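PDB 2VSD: CHIR AB1 from Gallus gallus, which serves as an avian Fc receptor, probably binding the Fc portion of the antibody IgY through the immunoglobulin-type domain present here. Local coordinates for residues P4-S9 and Y71-Q76; D20-R25 and F60-L65; R25-R30 and Q53-F58. All coordinates share one frame; numbering follows the deposited sequence.

Interaction 1 of 3, residues P4-S9 and Y71-Q76; sequences PQPSLS and YQCRYQ. Unlike the reference sequence in segment 4-9: Gln5 (reference Arg).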
ATOM      1  N   PRO A   4      15.369  -1.067  10.284  1.00 41.23           N
ATOM      2  CA  PRO A   4      15.145   0.053  11.209  1.00 39.72           C
ATOM      3  C   PRO A   4      13.866   0.877  10.920  1.00 38.03           C
ATOM      4  O   PRO A   4      13.644   1.291   9.783  1.00 37.16           O
ATOM      5  CB  PRO A   4      16.387   0.925  11.013  1.00 39.79           C
ATOM      6  CG  PRO A   4      16.922   0.537   9.682  1.00 40.84           C
ATOM      7  CD  PRO A   4      16.598  -0.888   9.490  1.00 41.16           C
ATOM      8  N   GLN A   5      13.066   1.089  11.965  1.00 36.43           N
ATOM      9  CA  GLN A   5      11.852   1.912  11.924  1.00 35.10           C
ATOM     10  C   GLN A   5      12.150   3.274  11.299  1.00 32.76           C
ATOM     11  O   GLN A   5      13.122   3.934  11.703  1.00 32.31           O
ATOM     12  CB  GLN A   5      11.301   2.084  13.344  1.00 35.41           C
ATOM     13  CG  GLN A   5      10.002   2.905  13.449  1.00 37.05           C
ATOM     14  CD  GLN A   5       9.644   3.319  14.880  1.00 37.93           C
ATOM     15  OE1 GLN A   5      10.510   3.446  15.758  1.00 43.60           O
ATOM     16  NE2 GLN A   5       8.369   3.541  15.114  1.00 39.65           N
ATOM     17  N   PRO A   6      11.328   3.705  10.310  1.00 30.66           N
ATOM     18  CA  PRO A   6      11.564   5.028   9.737  1.00 29.08           C
ATOM     19  C   PRO A   6      11.025   6.128  10.664  1.00 27.43           C
ATOM     20  O   PRO A   6      10.283   5.841  11.587  1.00 27.75           O
ATOM     21  CB  PRO A   6      10.782   4.981   8.415  1.00 29.06           C
ATOM     22  CG  PRO A   6       9.619   4.044   8.709  1.00 29.68           C
ATOM     23  CD  PRO A   6      10.179   3.011   9.673  1.00 29.87           C
ATOM     24  N   SER A   7      11.399   7.370  10.407  1.00 26.58           N
ATOM     25  CA  SER A   7      10.793   8.491  11.138  1.00 26.03           C
ATOM     26  C   SER A   7      10.254   9.539  10.167  1.00 25.65           C
ATOM     27  O   SER A   7      10.762   9.715   9.063  1.00 26.07           O
ATOM     28  CB  SER A   7      11.813   9.104  12.103  1.00 26.12           C
ATOM     29  OG  SER A   7      12.842   9.692  11.351  1.00 27.84           O
ATOM     30  N   LEU A   8       9.223  10.248  10.598  1.00 24.86           N
ATOM     31  CA  LEU A   8       8.445  11.086   9.688  1.00 23.84           C
ATOM     32  C   LEU A   8       8.453  12.495  10.266  1.00 24.16           C
ATOM     33  O   LEU A   8       8.302  12.688  11.494  1.00 23.68           O
ATOM     34  CB  LEU A   8       7.026  10.514   9.570  1.00 24.17           C
ATOM     35  CG  LEU A   8       5.993  11.160   8.630  1.00 21.18           C
ATOM     36  CD1 LEU A   8       6.429  11.128   7.172  1.00 23.24           C
ATOM     37  CD2 LEU A   8       4.606  10.483   8.860  1.00 21.78           C
ATOM     38  N   SER A   9       8.686  13.473   9.398  1.00 24.65           N
ATOM     39  CA  SER A   9       8.522  14.855   9.807  1.00 25.14           C
ATOM     40  C   SER A   9       7.487  15.544   8.924  1.00 24.49           C
ATOM     41  O   SER A   9       7.252  15.140   7.779  1.00 24.01           O
ATOM     42  CB  SER A   9       9.865  15.592   9.782  1.00 25.97           C
ATOM     43  OG  SER A   9      10.377  15.656   8.475  1.00 30.27           O
ATOM     44  N   TYR A  71      -0.649  10.815  10.206  1.00 16.38           N
ATOM     45  CA  TYR A  71       0.268  10.345   9.163  1.00 16.82           C
ATOM     46  C   TYR A  71       1.383   9.452   9.698  1.00 18.37           C
ATOM     47  O   TYR A  71       1.966   9.725  10.746  1.00 17.15           O
ATOM     48  CB  TYR A  71       0.870  11.507   8.385  1.00 17.94           C
ATOM     49  CG  TYR A  71      -0.136  12.166   7.455  1.00 17.10           C
ATOM     50  CD1 TYR A  71      -0.984  13.188   7.926  1.00 17.80           C
ATOM     51  CD2 TYR A  71      -0.256  11.752   6.127  1.00 18.34           C
ATOM     52  CE1 TYR A  71      -1.908  13.809   7.082  1.00 15.97           C
ATOM     53  CE2 TYR A  71      -1.215  12.362   5.268  1.00 17.35           C
ATOM     54  CZ  TYR A  71      -2.016  13.380   5.766  1.00 15.85           C
ATOM     55  OH  TYR A  71      -2.955  13.971   4.943  1.00 17.39           O
ATOM     56  N   GLN A  72       1.678   8.397   8.949  1.00 17.91           N
ATOM     57  CA  GLN A  72       2.789   7.496   9.267  1.00 18.69           C
ATOM     58  C   GLN A  72       3.466   7.076   7.998  1.00 19.59           C
ATOM     59  O   GLN A  72       2.849   7.131   6.922  1.00 19.30           O
ATOM     60  CB  GLN A  72       2.275   6.254   9.983  1.00 18.63           C
ATOM     61  CG  GLN A  72       1.816   6.506  11.390  1.00 20.62           C
ATOM     62  CD  GLN A  72       1.064   5.325  11.941  1.00 22.24           C
ATOM     63  OE1 GLN A  72      -0.029   5.007  11.479  1.00 23.46           O
ATOM     64  NE2 GLN A  72       1.663   4.636  12.908  1.00 24.26           N
ATOM     65  N   CYS A  73       4.712   6.608   8.097  1.00 19.24           N
ATOM     66  CA  CYS A  73       5.361   6.041   6.911  1.00 20.56           C
ATOM     67  C   CYS A  73       5.971   4.669   7.211  1.00 21.29           C
ATOM     68  O   CYS A  73       6.243   4.354   8.380  1.00 21.25           O
ATOM     69  CB  CYS A  73       6.355   7.029   6.253  1.00 20.43           C
ATOM     70  SG  CYS A  73       7.885   7.377   7.178  1.00 24.59           S
ATOM     71  N   ARG A  74       6.118   3.873   6.145  1.00 22.05           N
ATOM     72  CA  ARG A  74       6.517   2.469   6.184  1.00 23.40           C
ATOM     73  C   ARG A  74       7.384   2.295   4.947  1.00 23.21           C
ATOM     74  O   ARG A  74       7.132   2.931   3.917  1.00 23.12           O
ATOM     75  CB  ARG A  74       5.233   1.647   6.022  1.00 23.72           C
ATOM     76  CG  ARG A  74       5.314   0.184   6.100  1.00 26.05           C
ATOM     77  CD  ARG A  74       3.905  -0.296   6.175  1.00 24.79           C
ATOM     78  NE  ARG A  74       3.790  -1.744   6.214  1.00 31.92           N
ATOM     79  CZ  ARG A  74       3.239  -2.494   5.274  1.00 30.08           C
ATOM     80  NH1 ARG A  74       2.760  -1.974   4.144  1.00 25.83           N
ATOM     81  NH2 ARG A  74       3.210  -3.804   5.460  1.00 32.85           N
ATOM     82  N   TYR A  75       8.397   1.437   4.996  1.00 23.66           N
ATOM     83  CA  TYR A  75       9.145   1.147   3.756  1.00 23.95           C
ATOM     84  C   TYR A  75       9.406  -0.341   3.602  1.00 23.97           C
ATOM     85  O   TYR A  75       9.321  -1.072   4.583  1.00 22.05           O
ATOM     86  CB  TYR A  75      10.433   1.972   3.625  1.00 26.39           C
ATOM     87  CG  TYR A  75      11.509   1.641   4.625  1.00 26.72           C
ATOM     88  CD1 TYR A  75      11.490   2.194   5.909  1.00 27.90           C
ATOM     89  CD2 TYR A  75      12.576   0.805   4.280  1.00 29.42           C
ATOM     90  CE1 TYR A  75      12.490   1.899   6.847  1.00 29.38           C
ATOM     91  CE2 TYR A  75      13.584   0.499   5.209  1.00 29.10           C
ATOM     92  CZ  TYR A  75      13.531   1.047   6.493  1.00 29.55           C
ATOM     93  OH  TYR A  75      14.520   0.773   7.439  1.00 30.05           O
ATOM     94  N   GLN A  76       9.650  -0.750   2.350  1.00 24.89           N
ATOM     95  CA  GLN A  76       9.721  -2.157   1.960  1.00 26.13           C
ATOM     96  C   GLN A  76      10.780  -2.388   0.899  1.00 26.64           C
ATOM     97  O   GLN A  76      10.998  -1.566  -0.002  1.00 26.33           O
ATOM     98  CB  GLN A  76       8.370  -2.658   1.400  1.00 27.41           C
ATOM     99  CG  GLN A  76       7.174  -2.505   2.312  1.00 26.76           C
ATOM    100  CD  GLN A  76       5.931  -3.196   1.753  1.00 26.61           C
ATOM    101  OE1 GLN A  76       5.624  -3.084   0.558  1.00 25.10           O
ATOM    102  NE2 GLN A  76       5.222  -3.913   2.614  1.00 28.09           N
TER

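Interaction 2 of 3, residues D20-R25 and F60-L65; sequences DTVTLR and FAVTNL. Unlike the reference sequence in segment 20-25: Thr21 (reference Asn).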
ATOM      1  N   ASP A  20      -2.742  25.313   1.608  1.00 22.96           N
ATOM      2  CA  ASP A  20      -1.314  25.284   1.870  1.00 23.16           C
ATOM      3  C   ASP A  20      -0.712  23.996   1.335  1.00 23.74           C
ATOM      4  O   ASP A  20      -1.417  23.006   1.194  1.00 23.93           O
ATOM      5  CB  ASP A  20      -1.026  25.349   3.366  1.00 23.03           C
ATOM      6  CG  ASP A  20      -1.318  26.676   3.967  1.00 24.62           C
ATOM      7  OD1 ASP A  20      -1.584  27.668   3.231  1.00 23.63           O
ATOM      8  OD2 ASP A  20      -1.316  26.705   5.213  1.00 24.54           O
ATOM      9  N   THR A  21       0.588  24.011   1.031  1.00 23.11           N
ATOM     10  CA  THR A  21       1.304  22.795   0.626  1.00 24.73           C
ATOM     11  C   THR A  21       2.110  22.261   1.824  1.00 23.37           C
ATOM     12  O   THR A  21       2.798  23.028   2.525  1.00 25.62           O
ATOM     13  CB  THR A  21       2.185  23.071  -0.651  1.00 24.89           C
ATOM     14  OG1 THR A  21       1.309  23.471  -1.702  1.00 28.37           O
ATOM     15  CG2 THR A  21       2.971  21.810  -1.093  1.00 27.68           C
ATOM     16  N   VAL A  22       1.967  20.970   2.113  1.00 22.41           N
ATOM     17  CA  VAL A  22       2.726  20.340   3.185  1.00 21.45           C
ATOM     18  C   VAL A  22       3.675  19.287   2.618  1.00 21.83           C
ATOM     19  O   VAL A  22       3.440  18.728   1.551  1.00 22.28           O
ATOM     20  CB  VAL A  22       1.847  19.700   4.300  1.00 21.45           C
ATOM     21  CG1 VAL A  22       0.991  20.748   5.008  1.00 21.64           C
ATOM     22  CG2 VAL A  22       0.932  18.561   3.717  1.00 21.90           C
ATOM     23  N   THR A  23       4.740  19.032   3.366  1.00 20.45           N
ATOM     24  CA  THR A  23       5.723  18.046   2.997  1.00 21.73           C
ATOM     25  C   THR A  23       5.876  17.113   4.182  1.00 20.79           C
ATOM     26  O   THR A  23       6.180  17.551   5.318  1.00 20.72           O
ATOM     27  CB  THR A  23       7.100  18.690   2.683  1.00 21.34           C
ATOM     28  OG1 THR A  23       6.990  19.522   1.519  1.00 26.28           O
ATOM     29  CG2 THR A  23       8.115  17.580   2.387  1.00 24.77           C
ATOM     30  N   LEU A  24       5.674  15.830   3.912  1.00 21.01           N
ATOM     31  CA  LEU A  24       5.894  14.772   4.868  1.00 21.21           C
ATOM     32  C   LEU A  24       7.159  14.060   4.429  1.00 22.11           C
ATOM     33  O   LEU A  24       7.197  13.458   3.347  1.00 22.39           O
ATOM     34  CB  LEU A  24       4.731  13.757   4.832  1.00 21.10           C
ATOM     35  CG  LEU A  24       3.396  14.106   5.502  1.00 22.97           C
ATOM     36  CD1 LEU A  24       3.524  14.161   7.024  1.00 19.42           C
ATOM     37  CD2 LEU A  24       2.750  15.370   4.942  1.00 23.41           C
ATOM     38  N   ARG A  25       8.190  14.152   5.251  1.00 22.27           N
ATOM     39  CA  ARG A  25       9.493  13.634   4.859  1.00 23.71           C
ATOM     40  C   ARG A  25       9.749  12.356   5.658  1.00 23.75           C
ATOM     41  O   ARG A  25       9.766  12.371   6.913  1.00 22.78           O
ATOM     42  CB  ARG A  25      10.563  14.711   5.104  1.00 23.89           C
ATOM     43  CG  ARG A  25      11.951  14.297   4.745  1.00 28.94           C
ATOM     44  CD  ARG A  25      12.911  15.487   4.854  1.00 35.93           C
ATOM     45  NE  ARG A  25      14.303  15.032   4.802  1.00 38.28           N
ATOM     46  CZ  ARG A  25      15.041  14.969   3.696  1.00 40.48           C
ATOM     47  NH1 ARG A  25      14.539  15.343   2.520  1.00 41.19           N
ATOM     48  NH2 ARG A  25      16.297  14.543   3.774  1.00 41.04           N
ATOM     49  N   PHE A  60       2.257  17.693  -0.970  1.00 21.19           N
ATOM     50  CA  PHE A  60       0.925  17.834  -1.572  1.00 20.91           C
ATOM     51  C   PHE A  60       0.182  19.043  -1.036  1.00 20.32           C
ATOM     52  O   PHE A  60       0.497  19.580   0.059  1.00 19.90           O
ATOM     53  CB  PHE A  60       0.088  16.560  -1.405  1.00 21.61           C
ATOM     54  CG  PHE A  60      -0.049  16.084   0.021  1.00 22.19           C
ATOM     55  CD1 PHE A  60      -1.152  16.454   0.794  1.00 23.49           C
ATOM     56  CD2 PHE A  60       0.902  15.226   0.579  1.00 24.51           C
ATOM     57  CE1 PHE A  60      -1.291  16.008   2.105  1.00 23.35           C
ATOM     58  CE2 PHE A  60       0.773  14.786   1.881  1.00 21.30           C
ATOM     59  CZ  PHE A  60      -0.324  15.149   2.642  1.00 20.21           C
ATOM     60  N   ALA A  61      -0.795  19.495  -1.817  1.00 18.48           N
ATOM     61  CA  ALA A  61      -1.625  20.602  -1.369  1.00 18.57           C
ATOM     62  C   ALA A  61      -2.708  20.072  -0.442  1.00 17.37           C
ATOM     63  O   ALA A  61      -3.253  18.982  -0.667  1.00 18.67           O
ATOM     64  CB  ALA A  61      -2.242  21.297  -2.572  1.00 18.90           C
ATOM     65  N   VAL A  62      -3.015  20.833   0.604  1.00 17.44           N
ATOM     66  CA  VAL A  62      -4.159  20.536   1.464  1.00 17.38           C
ATOM     67  C   VAL A  62      -5.394  21.044   0.716  1.00 18.31           C
ATOM     68  O   VAL A  62      -5.517  22.263   0.463  1.00 20.03           O
ATOM     69  CB  VAL A  62      -4.002  21.215   2.832  1.00 17.38           C
ATOM     70  CG1 VAL A  62      -5.201  20.908   3.736  1.00 17.30           C
ATOM     71  CG2 VAL A  62      -2.652  20.764   3.507  1.00 17.30           C
ATOM     72  N   THR A  63      -6.268  20.135   0.293  1.00 18.00           N
ATOM     73  CA  THR A  63      -7.410  20.542  -0.524  1.00 19.15           C
ATOM     74  C   THR A  63      -8.734  20.255   0.163  1.00 21.28           C
ATOM     75  O   THR A  63      -9.790  20.636  -0.347  1.00 22.45           O
ATOM     76  CB  THR A  63      -7.400  19.836  -1.877  1.00 20.39           C
ATOM     77  OG1 THR A  63      -7.603  18.417  -1.682  1.00 22.08           O
ATOM     78  CG2 THR A  63      -6.066  20.076  -2.589  1.00 20.18           C
ATOM     79  N   ASN A  64      -8.717  19.568   1.296  1.00 20.47           N
ATOM     80  CA  ASN A  64     -10.018  19.391   1.965  1.00 21.62           C
ATOM     81  C   ASN A  64      -9.824  18.979   3.407  1.00 21.12           C
ATOM     82  O   ASN A  64      -8.711  18.659   3.811  1.00 20.67           O
ATOM     83  CB  ASN A  64     -10.887  18.394   1.203  1.00 22.70           C
ATOM     84  CG  ASN A  64     -10.305  16.989   1.232  1.00 27.06           C
ATOM     85  OD1 ASN A  64      -9.448  16.624   0.429  1.00 34.26           O
ATOM     86  ND2 ASN A  64     -10.734  16.223   2.190  1.00 29.50           N
ATOM     87  N   LEU A  65     -10.906  19.004   4.177  1.00 19.97           N
ATOM     88  CA  LEU A  65     -10.830  18.755   5.607  1.00 20.65           C
ATOM     89  C   LEU A  65     -10.366  17.331   5.921  1.00 20.11           C
ATOM     90  O   LEU A  65      -9.821  17.111   7.021  1.00 21.83           O
ATOM     91  CB  LEU A  65     -12.211  18.961   6.239  1.00 21.74           C
ATOM     92  CG  LEU A  65     -12.739  20.401   6.168  1.00 23.76           C
ATOM     93  CD1 LEU A  65     -14.174  20.422   6.766  1.00 22.59           C
ATOM     94  CD2 LEU A  65     -11.846  21.402   6.827  1.00 26.99           C
TER

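Interaction 3 of 3, residues R25-R30 and Q53-F58; sequences RCHLPR and QDAAEF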
ATOM      1  N   ARG A  25       8.190  14.152   5.251  1.00 22.27           N
ATOM      2  CA  ARG A  25       9.493  13.634   4.859  1.00 23.71           C
ATOM      3  C   ARG A  25       9.749  12.356   5.658  1.00 23.75           C
ATOM      4  O   ARG A  25       9.766  12.371   6.913  1.00 22.78           O
ATOM      5  CB  ARG A  25      10.563  14.711   5.104  1.00 23.89           C
ATOM      6  CG  ARG A  25      11.951  14.297   4.745  1.00 28.94           C
ATOM      7  CD  ARG A  25      12.911  15.487   4.854  1.00 35.93           C
ATOM      8  NE  ARG A  25      14.303  15.032   4.802  1.00 38.28           N
ATOM      9  CZ  ARG A  25      15.041  14.969   3.696  1.00 40.48           C
ATOM     10  NH1 ARG A  25      14.539  15.343   2.520  1.00 41.19           N
ATOM     11  NH2 ARG A  25      16.297  14.543   3.774  1.00 41.04           N
ATOM     12  N   CYS A  26       9.958  11.253   4.937  1.00 24.51           N
ATOM     13  CA  CYS A  26      10.126   9.958   5.576  1.00 24.99           C
ATOM     14  C   CYS A  26      11.599   9.626   5.517  1.00 25.98           C
ATOM     15  O   CYS A  26      12.161   9.458   4.417  1.00 26.42           O
ATOM     16  CB  CYS A  26       9.319   8.856   4.873  1.00 24.71           C
ATOM     17  SG  CYS A  26       9.348   7.245   5.738  1.00 26.43           S
ATOM     18  N   HIS A  27      12.205   9.539   6.694  1.00 27.84           N
ATOM     19  CA  HIS A  27      13.656   9.294   6.813  1.00 29.07           C
ATOM     20  C   HIS A  27      13.958   7.829   6.984  1.00 29.40           C
ATOM     21  O   HIS A  27      13.429   7.189   7.877  1.00 28.24           O
ATOM     22  CB  HIS A  27      14.216  10.038   8.023  1.00 30.03           C
ATOM     23  CG  HIS A  27      14.057  11.521   7.938  1.00 33.30           C
ATOM     24  ND1 HIS A  27      12.979  12.190   8.484  1.00 37.01           N
ATOM     25  CD2 HIS A  27      14.841  12.468   7.369  1.00 37.90           C
ATOM     26  CE1 HIS A  27      13.101  13.485   8.251  1.00 35.85           C
ATOM     27  NE2 HIS A  27      14.226  13.682   7.581  1.00 35.90           N
ATOM     28  N   LEU A  28      14.831   7.298   6.133  1.00 31.16           N
ATOM     29  CA  LEU A  28      15.221   5.896   6.266  1.00 34.04           C
ATOM     30  C   LEU A  28      16.651   5.665   5.771  1.00 35.47           C
ATOM     31  O   LEU A  28      17.284   6.608   5.302  1.00 34.86           O
ATOM     32  CB  LEU A  28      14.190   4.933   5.636  1.00 34.25           C
ATOM     33  CG  LEU A  28      13.372   4.943   4.320  1.00 36.08           C
ATOM     34  CD1 LEU A  28      13.052   6.316   3.714  1.00 35.46           C
ATOM     35  CD2 LEU A  28      13.900   3.965   3.248  1.00 35.93           C
ATOM     36  N   PRO A  29      17.164   4.421   5.895  1.00 37.36           N
ATOM     37  CA  PRO A  29      18.541   4.157   5.447  1.00 38.65           C
ATOM     38  C   PRO A  29      18.779   4.305   3.943  1.00 40.06           C
ATOM     39  O   PRO A  29      17.830   4.306   3.143  1.00 40.21           O
ATOM     40  CB  PRO A  29      18.788   2.706   5.882  1.00 38.49           C
ATOM     41  CG  PRO A  29      17.772   2.433   6.950  1.00 38.56           C
ATOM     42  CD  PRO A  29      16.555   3.216   6.480  1.00 37.40           C
ATOM     43  N   ARG A  30      20.057   4.403   3.564  1.00 41.04           N
ATOM     44  CA  ARG A  30      20.449   4.538   2.160  1.00 41.68           C
ATOM     45  C   ARG A  30      20.431   3.185   1.447  1.00 41.77           C
ATOM     46  O   ARG A  30      21.477   2.668   1.007  1.00 41.01           O
ATOM     47  CB  ARG A  30      21.833   5.177   2.043  1.00 42.33           C
ATOM     48  CG  ARG A  30      21.885   6.640   2.460  1.00 44.79           C
ATOM     49  CD  ARG A  30      23.236   7.213   2.092  1.00 49.13           C
ATOM     50  NE  ARG A  30      23.543   8.443   2.812  1.00 52.91           N
ATOM     51  CZ  ARG A  30      23.412   9.665   2.303  1.00 55.61           C
ATOM     52  NH1 ARG A  30      22.965   9.837   1.061  1.00 56.31           N
ATOM     53  NH2 ARG A  30      23.733  10.724   3.040  1.00 56.44           N
ATOM     54  N   GLN A  53      19.356   8.461  -1.637  1.00 43.31           N
ATOM     55  CA  GLN A  53      18.520   9.420  -0.901  1.00 42.82           C
ATOM     56  C   GLN A  53      18.452   9.078   0.602  1.00 41.22           C
ATOM     57  O   GLN A  53      18.421   7.917   0.969  1.00 41.64           O
ATOM     58  CB  GLN A  53      17.098   9.410  -1.481  1.00 42.67           C
ATOM     59  CG  GLN A  53      16.851  10.209  -2.769  1.00 43.78           C
ATOM     60  CD  GLN A  53      15.388  10.111  -3.239  1.00 44.69           C
ATOM     61  OE1 GLN A  53      14.981   9.127  -3.873  1.00 46.77           O
ATOM     62  NE2 GLN A  53      14.591  11.133  -2.923  1.00 47.64           N
ATOM     63  N   ASP A  54      18.428  10.089   1.471  1.00 40.20           N
ATOM     64  CA  ASP A  54      18.246   9.871   2.921  1.00 38.70           C
ATOM     65  C   ASP A  54      16.767   9.772   3.308  1.00 36.69           C
ATOM     66  O   ASP A  54      16.447   9.366   4.423  1.00 35.53           O
ATOM     67  CB  ASP A  54      18.871  11.014   3.739  1.00 39.44           C
ATOM     68  CG  ASP A  54      20.359  10.855   3.912  1.00 42.73           C
ATOM     69  OD1 ASP A  54      20.804   9.728   4.270  1.00 46.21           O
ATOM     70  OD2 ASP A  54      21.074  11.860   3.691  1.00 46.72           O
ATOM     71  N   ALA A  55      15.894  10.174   2.385  1.00 34.73           N
ATOM     72  CA  ALA A  55      14.445  10.300   2.653  1.00 32.94           C
ATOM     73  C   ALA A  55      13.618  10.265   1.370  1.00 31.32           C
ATOM     74  O   ALA A  55      14.129  10.535   0.281  1.00 31.14           O
ATOM     75  CB  ALA A  55      14.166  11.613   3.414  1.00 33.38           C
ATOM     76  N   ALA A  56      12.343   9.899   1.495  1.00 29.85           N
ATOM     77  CA  ALA A  56      11.364  10.123   0.431  1.00 28.26           C
ATOM     78  C   ALA A  56      10.500  11.246   0.965  1.00 27.21           C
ATOM     79  O   ALA A  56      10.187  11.243   2.139  1.00 26.66           O
ATOM     80  CB  ALA A  56      10.501   8.883   0.217  1.00 27.35           C
ATOM     81  N   GLU A  57      10.136  12.201   0.116  1.00 26.64           N
ATOM     82  CA  GLU A  57       9.288  13.312   0.533  1.00 26.33           C
ATOM     83  C   GLU A  57       7.979  13.222  -0.217  1.00 25.24           C
ATOM     84  O   GLU A  57       7.979  13.001  -1.437  1.00 25.28           O
ATOM     85  CB  GLU A  57       9.946  14.662   0.222  1.00 27.79           C
ATOM     86  CG  GLU A  57      11.050  15.022   1.195  1.00 30.26           C
ATOM     87  CD  GLU A  57      11.468  16.472   1.093  1.00 33.03           C
ATOM     88  OE1 GLU A  57      11.132  17.139   0.092  1.00 33.35           O
ATOM     89  OE2 GLU A  57      12.132  16.946   2.037  1.00 38.94           O
ATOM     90  N   PHE A  58       6.872  13.383   0.505  1.00 23.04           N
ATOM     91  CA  PHE A  58       5.567  13.426  -0.114  1.00 22.63           C
ATOM     92  C   PHE A  58       5.096  14.850   0.072  1.00 21.81           C
ATOM     93  O   PHE A  58       4.791  15.256   1.197  1.00 23.17           O
ATOM     94  CB  PHE A  58       4.602  12.465   0.606  1.00 21.13           C
ATOM     95  CG  PHE A  58       5.054  11.033   0.595  1.00 23.51           C
ATOM     96  CD1 PHE A  58       4.619  10.161  -0.413  1.00 22.89           C
ATOM     97  CD2 PHE A  58       5.937  10.552   1.565  1.00 22.37           C
ATOM     98  CE1 PHE A  58       5.042   8.841  -0.435  1.00 22.98           C
ATOM     99  CE2 PHE A  58       6.376   9.234   1.545  1.00 23.22           C
ATOM    100  CZ  PHE A  58       5.927   8.375   0.548  1.00 22.02           C
TER
HETATM  101  O   HOH W   1      19.956   7.855   5.764  1.00 56.52           O

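Interaction 1 of 3, residues P4-S9 and Y71-Q76
Tyr75 reaches across to the chain near the N terminus and donates its hydroxyl hydrogen to a carbonyl: OH lies 2.6 Å from Pro4 O, in the carbonyl plane and on a lone pair. The pyrrolidine ring of Pro4 runs at about a right angle to the tyrosine and brings its CG against the same hydroxyl. Pro6 comes in at the edge of the Tyr75 ring, where its CB sits 3.8 Å from Tyr75 CD1. Its CG also rests on the backbone, 3.4 Å from Cys73 O, and its CB is 4.0 Å from Cys73 SG. Two residues further along, Leu8 approaches the same sulfur with CD1, while CD2 lies on the backbone of the two residues before Cys73, Tyr71 and Gln72, 3.3 Å from Tyr71 O. Leu8 has CG anti to the backbone N (chi1 -178°), which carries both methyls down to strand 69-78.

This is packing between the two sheets of an immunoglobulin sandwich. Strand 7-11 belongs to the three-stranded sheet and strand 69-78 to the four-stranded one, and the covalent bond between Cys73 and Cys26 pins the sheets together beside Pro6 and Leu8. Further out, Tyr71 directs its ring away from Leu8, and its OH is hydrogen-bonded to Asp67 O, which makes the tyrosine corner of the D-x-G-x-Y-x-C sequence. Ser87 OG and Ser84 OG accept from the backbone N of Cys73 and Tyr75. Arg74 points to the other face of its strand, where NH1 meets Gln36 and also forms a salt bridge with Asp46 of the second subunit.

Interaction 2 of 3, residues D20-R25 and F60-L65
Val22 and Phe60 are an antiparallel hydrogen-bonded pair that joins strand 21-27 to strand 55-61, an outermost strand of the three-stranded sheet in the immunoglobulin sandwich. Three backbone bonds hold the strands. Val22 N reaches Phe60 O at 2.9 Å and Phe60 N reaches Val22 O at 3.0 Å. Past the non-hydrogen-bonded pair Thr21 and Ala61, Val62 N bonds to Asp20 O at 2.8 Å, with an almost straight N-H...O angle of 178°. Weaker CA-H...O contacts fill in between them, with Thr21 CA 3.4 Å from Phe60 O. The Asp20 carboxylate turns away from this pairing, and its OD2 accepts a hydrogen bond from Ser17 N.

Val22, Leu24, Phe60 and Val62 supply the apolar part. CG of Phe60 stands between its own backbone N and carbonyl carbon (chi1 55°), which swings the ring back toward strand 21-27. Val22 CG2 then makes a CH-pi contact over one face of the ring, 4.0 Å from its centroid, and Leu24 CD2 meets Phe60 CE2 obliquely at 3.7 Å. Arg44 adds a cation-pi contact to the same ring. Beyond the end of strand 55-61, Val62 CG2 touches the other methyl of Val22, CG1, at 3.9 Å.

Interaction 3 of 3, residues R25-R30 and Q53-F58
Strand pairing of Arg25, Cys26 and His27 with Glu57, Ala56 and Ala55 makes this contact, inside the three-stranded sheet at the end where strand 21-27 gives way to a loop and strand 55-61 begins. Cys26 N bonds to Ala56 O at 2.8 Å and Ala56 N returns to Cys26 O. Leu28 N carries the pairing on to Asp54 O at 3.1 Å. Cys26 and Ala56 turn to the interior of the immunoglobulin sandwich, where Cys26 is linked to Cys73 and Phe58 offers its ring edge to Cys26 CB.

The other face carries the charged side chains, set round the Ala55 methyl. Arg25 is extended, with CG anti to the backbone N (chi1 180°), and lays its guanidinium over the Ala55 methyl, CB being 3.5 Å from Arg25 CZ. Arg25 NH1 donates in its own plane to Glu57 OE2 at 2.9 Å, arriving from above the carboxylate, whose plane stands 86° to the guanidinium. A methionine in place of Arg25 would probably leave the Glu57 carboxylate without its charge partner and free to turn. Asp54 OD2 lies over a face of the Arg30 guanidinium, 3.0 Å from Arg30 NH2, a salt bridge with no N-H aimed at it.

From the N terminus, residues 4-9 enter the three-stranded sheet first, and their partner, 71-76, comes late; interaction 1 therefore closes the longest loop. Within it the chain makes strand 21-27, crosses to the other sheet for strands 33-39 and 42-49, and returns as strand 55-61. Interaction 2 pairs the beginning of 21-27 with the end of 55-61, and interaction 3, enclosed in turn, pairs their other ends; Arg25 belongs to both, and a probable hydrogen bond from Phe58 N to Leu24 O joins them. None of the loops cross. Interactions 2 and 3 zip one sheet; interaction 1 binds it to its opposite, meeting interaction 3 at the Cys26-Cys73 disulfide and interaction 2 where Leu8 packs on Leu24.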